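Local coordinates for cytochrome c3 (Desulfuromonas acetoxidans, PDB 1HH5), which carries electrons in sulfate respiration, passing them from a dehydrogenase to ferredoxin by way of its covalently bound c-type hemes, at residues I37-D40 and K41-H45. Numbering follows the deposited sequence.
Sequences IAID and KKSAH. With HEC (heme c), chain D.
D40 and S43 form a capping box, which illustrates how one short helix, 41-44, can be started by reciprocal side-chain-to-backbone bonds and followed at once by a heme ligand. D40 is the N-cap: its OD1 accepts from S43 N at 2.7 Å, met nearly along the C-O axis. S43 answers with OG, which receives D40 N in an almost straight bond of 2.9 Å (172°). Each side chain reaches its mark with a first torsion that places CG of D40 (chi1 73°) and OG of S43 (62°) between the backbone N and the carbonyl carbon. The first helical turn closes as A44 N donates to D40 O, 2.9 Å away. Beside the box, I39 CG2 packs on A44 CB at 4.1 Å, while I39 also touches the two other hemes, so I39 borders all three cofactors. On the heme side, the methyl of A44 approaches HEC C2D to 3.5 Å, and the extended chain of K41 runs over the pyrrole that carries NA, its CD 4.0 Å from HEC C2A. One turn beyond the cap, H45 N bonds to K41 O, which lies over a face of the imidazole; H45 NE2 binds the iron at 2.0 Å, with H66 NE2 as the second axial ligand.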
loop_
_atom_site.group_PDB
_atom_site.type_symbol
_atom_site.label_atom_id
_atom_site.label_comp_id
_atom_site.label_asym_id
_atom_site.label_seq_id
_atom_site.Cartn_x
_atom_site.Cartn_y
_atom_site.Cartn_z
ATOM N N ILE A 37 -2.631 -2.566 9.929
ATOM C CA ILE A 37 -3.266 -1.342 9.453
ATOM C C ILE A 37 -4.438 -1.775 8.579
ATOM O O ILE A 37 -4.243 -2.441 7.563
ATOM C CB ILE A 37 -2.299 -0.490 8.601
ATOM C CG1 ILE A 37 -1.169 0.060 9.474
ATOM C CG2 ILE A 37 -3.057 0.656 7.944
ATOM C CD1 ILE A 37 -0.146 0.891 8.702
ATOM N N ALA A 38 -5.648 -1.407 8.987
ATOM C CA ALA A 38 -6.857 -1.769 8.254
ATOM C C ALA A 38 -6.865 -1.148 6.867
ATOM O O ALA A 38 -6.840 0.076 6.724
ATOM C CB ALA A 38 -8.098 -1.320 9.033
ATOM N N ILE A 39 -6.904 -1.994 5.846
ATOM C CA ILE A 39 -6.915 -1.509 4.475
ATOM C C ILE A 39 -8.230 -1.792 3.764
ATOM O O ILE A 39 -8.644 -2.942 3.642
ATOM C CB ILE A 39 -5.782 -2.153 3.638
ATOM C CG1 ILE A 39 -4.413 -1.758 4.197
ATOM C CG2 ILE A 39 -5.902 -1.718 2.179
ATOM C CD1 ILE A 39 -4.150 -0.258 4.210
ATOM N N ASP A 40 -8.891 -0.734 3.306
ATOM C CA ASP A 40 -10.130 -0.884 2.557
ATOM C C ASP A 40 -10.087 0.123 1.412
ATOM O O ASP A 40 -9.138 0.894 1.295
ATOM C CB ASP A 40 -11.366 -0.648 3.438
ATOM C CG ASP A 40 -11.585 0.817 3.788
ATOM O OD1 ASP A 40 -10.661 1.638 3.628
ATOM O OD2 ASP A 40 -12.700 1.146 4.238
ATOM N N LYS A 41 -11.103 0.102 0.562
ATOM C CA LYS A 41 -11.156 1.018 -0.570
ATOM C C LYS A 41 -10.864 2.464 -0.170
ATOM O O LYS A 41 -10.015 3.120 -0.770
ATOM C CB LYS A 41 -12.532 0.932 -1.240
ATOM C CG LYS A 41 -12.710 1.867 -2.420
ATOM C CD LYS A 41 -14.076 1.690 -3.076
ATOM C CE LYS A 41 -14.255 2.673 -4.224
ATOM N NZ LYS A 41 -15.581 2.548 -4.892
ATOM N N LYS A 42 -11.553 2.959 0.853
ATOM C CA LYS A 42 -11.356 4.338 1.282
ATOM C C LYS A 42 -9.949 4.660 1.784
ATOM O O LYS A 42 -9.359 5.661 1.379
ATOM C CB LYS A 42 -12.394 4.715 2.344
ATOM C CG LYS A 42 -13.828 4.637 1.829
ATOM C CD LYS A 42 -14.825 5.294 2.772
ATOM C CE LYS A 42 -14.650 6.806 2.803
ATOM N NZ LYS A 42 -15.642 7.461 3.704
ATOM N N SER A 43 -9.397 3.823 2.656
ATOM C CA SER A 43 -8.060 4.099 3.166
ATOM C C SER A 43 -6.997 3.946 2.080
ATOM O O SER A 43 -6.085 4.764 1.980
ATOM C CB SER A 43 -7.738 3.193 4.364
ATOM O OG SER A 43 -7.753 1.822 4.013
ATOM N N ALA A 44 -7.132 2.918 1.249
ATOM C CA ALA A 44 -6.163 2.673 0.186
ATOM C C ALA A 44 -6.100 3.807 -0.837
ATOM O O ALA A 44 -5.016 4.172 -1.298
ATOM C CB ALA A 44 -6.483 1.351 -0.511
ATOM N N HIS A 45 -7.257 4.369 -1.181
ATOM C CA HIS A 45 -7.305 5.453 -2.158
ATOM C C HIS A 45 -6.915 6.773 -1.541
ATOM O O HIS A 45 -6.872 7.801 -2.218
ATOM C CB HIS A 45 -8.698 5.552 -2.774
ATOM C CG HIS A 45 -9.049 4.381 -3.634
ATOM N ND1 HIS A 45 -10.294 4.166 -4.181
ATOM C CD2 HIS A 45 -8.278 3.348 -4.058
ATOM C CE1 HIS A 45 -10.237 3.035 -4.901
ATOM N NE2 HIS A 45 -9.033 2.501 -4.858
HETATM FE FE HEC D . -8.460 0.968 -5.975
HETATM C CHA HEC D . -10.176 -1.181 -3.963
HETATM C CHB HEC D . -11.208 1.378 -7.979
HETATM C CHC HEC D . -6.761 3.308 -7.853
HETATM C CHD HEC D . -5.555 0.291 -4.264
HETATM N NA HEC D . -10.278 0.247 -5.970
HETATM C C1A HEC D . -10.846 -0.631 -5.056
HETATM C C2A HEC D . -12.212 -0.925 -5.430
HETATM C C3A HEC D . -12.510 -0.217 -6.544
HETATM C C4A HEC D . -11.301 0.507 -6.897
HETATM C CMA HEC D . -13.852 -0.151 -7.282
HETATM C CAA HEC D . -13.167 -1.879 -4.721
HETATM C CBA HEC D . -13.195 -3.272 -5.313
HETATM C CGA HEC D . -14.244 -4.154 -4.662
HETATM O O1A HEC D . -14.304 -5.356 -4.994
HETATM O O2A HEC D . -15.012 -3.639 -3.821
HETATM N NB HEC D . -8.875 2.059 -7.590
HETATM C C1B HEC D . -10.049 2.075 -8.327
HETATM C C2B HEC D . -9.941 2.975 -9.467
HETATM C C3B HEC D . -8.771 3.632 -9.331
HETATM C C4B HEC D . -8.070 3.001 -8.214
HETATM C CMB HEC D . -10.886 3.040 -10.675
HETATM C CAB HEC D . -8.269 4.823 -10.136
HETATM C CBB HEC D . -9.047 6.082 -9.757
HETATM N NC HEC D . -6.594 1.677 -6.019
HETATM C C1C HEC D . -6.067 2.686 -6.824
HETATM C C2C HEC D . -4.654 2.899 -6.563
HETATM C C3C HEC D . -4.293 1.952 -5.648
HETATM C C4C HEC D . -5.502 1.234 -5.279
HETATM C CMC HEC D . -3.770 4.011 -7.134
HETATM C CAC HEC D . -2.898 1.649 -5.114
HETATM C CBC HEC D . -2.267 2.820 -4.383
HETATM N ND HEC D . -7.967 -0.150 -4.424
HETATM C C1D HEC D . -6.705 -0.359 -3.866
HETATM C C2D HEC D . -6.768 -1.299 -2.759
HETATM C C3D HEC D . -8.074 -1.604 -2.595
HETATM C C4D HEC D . -8.818 -0.938 -3.655
HETATM C CMD HEC D . -5.595 -1.887 -1.974
HETATM C CAD HEC D . -8.690 -2.385 -1.432
HETATM C CBD HEC D . -9.153 -3.782 -1.792
HETATM C CGD HEC D . -9.768 -4.505 -0.610
HETATM O O1D HEC D . -10.844 -4.079 -0.135
HETATM O O2D HEC D . -9.166 -5.494 -0.150
#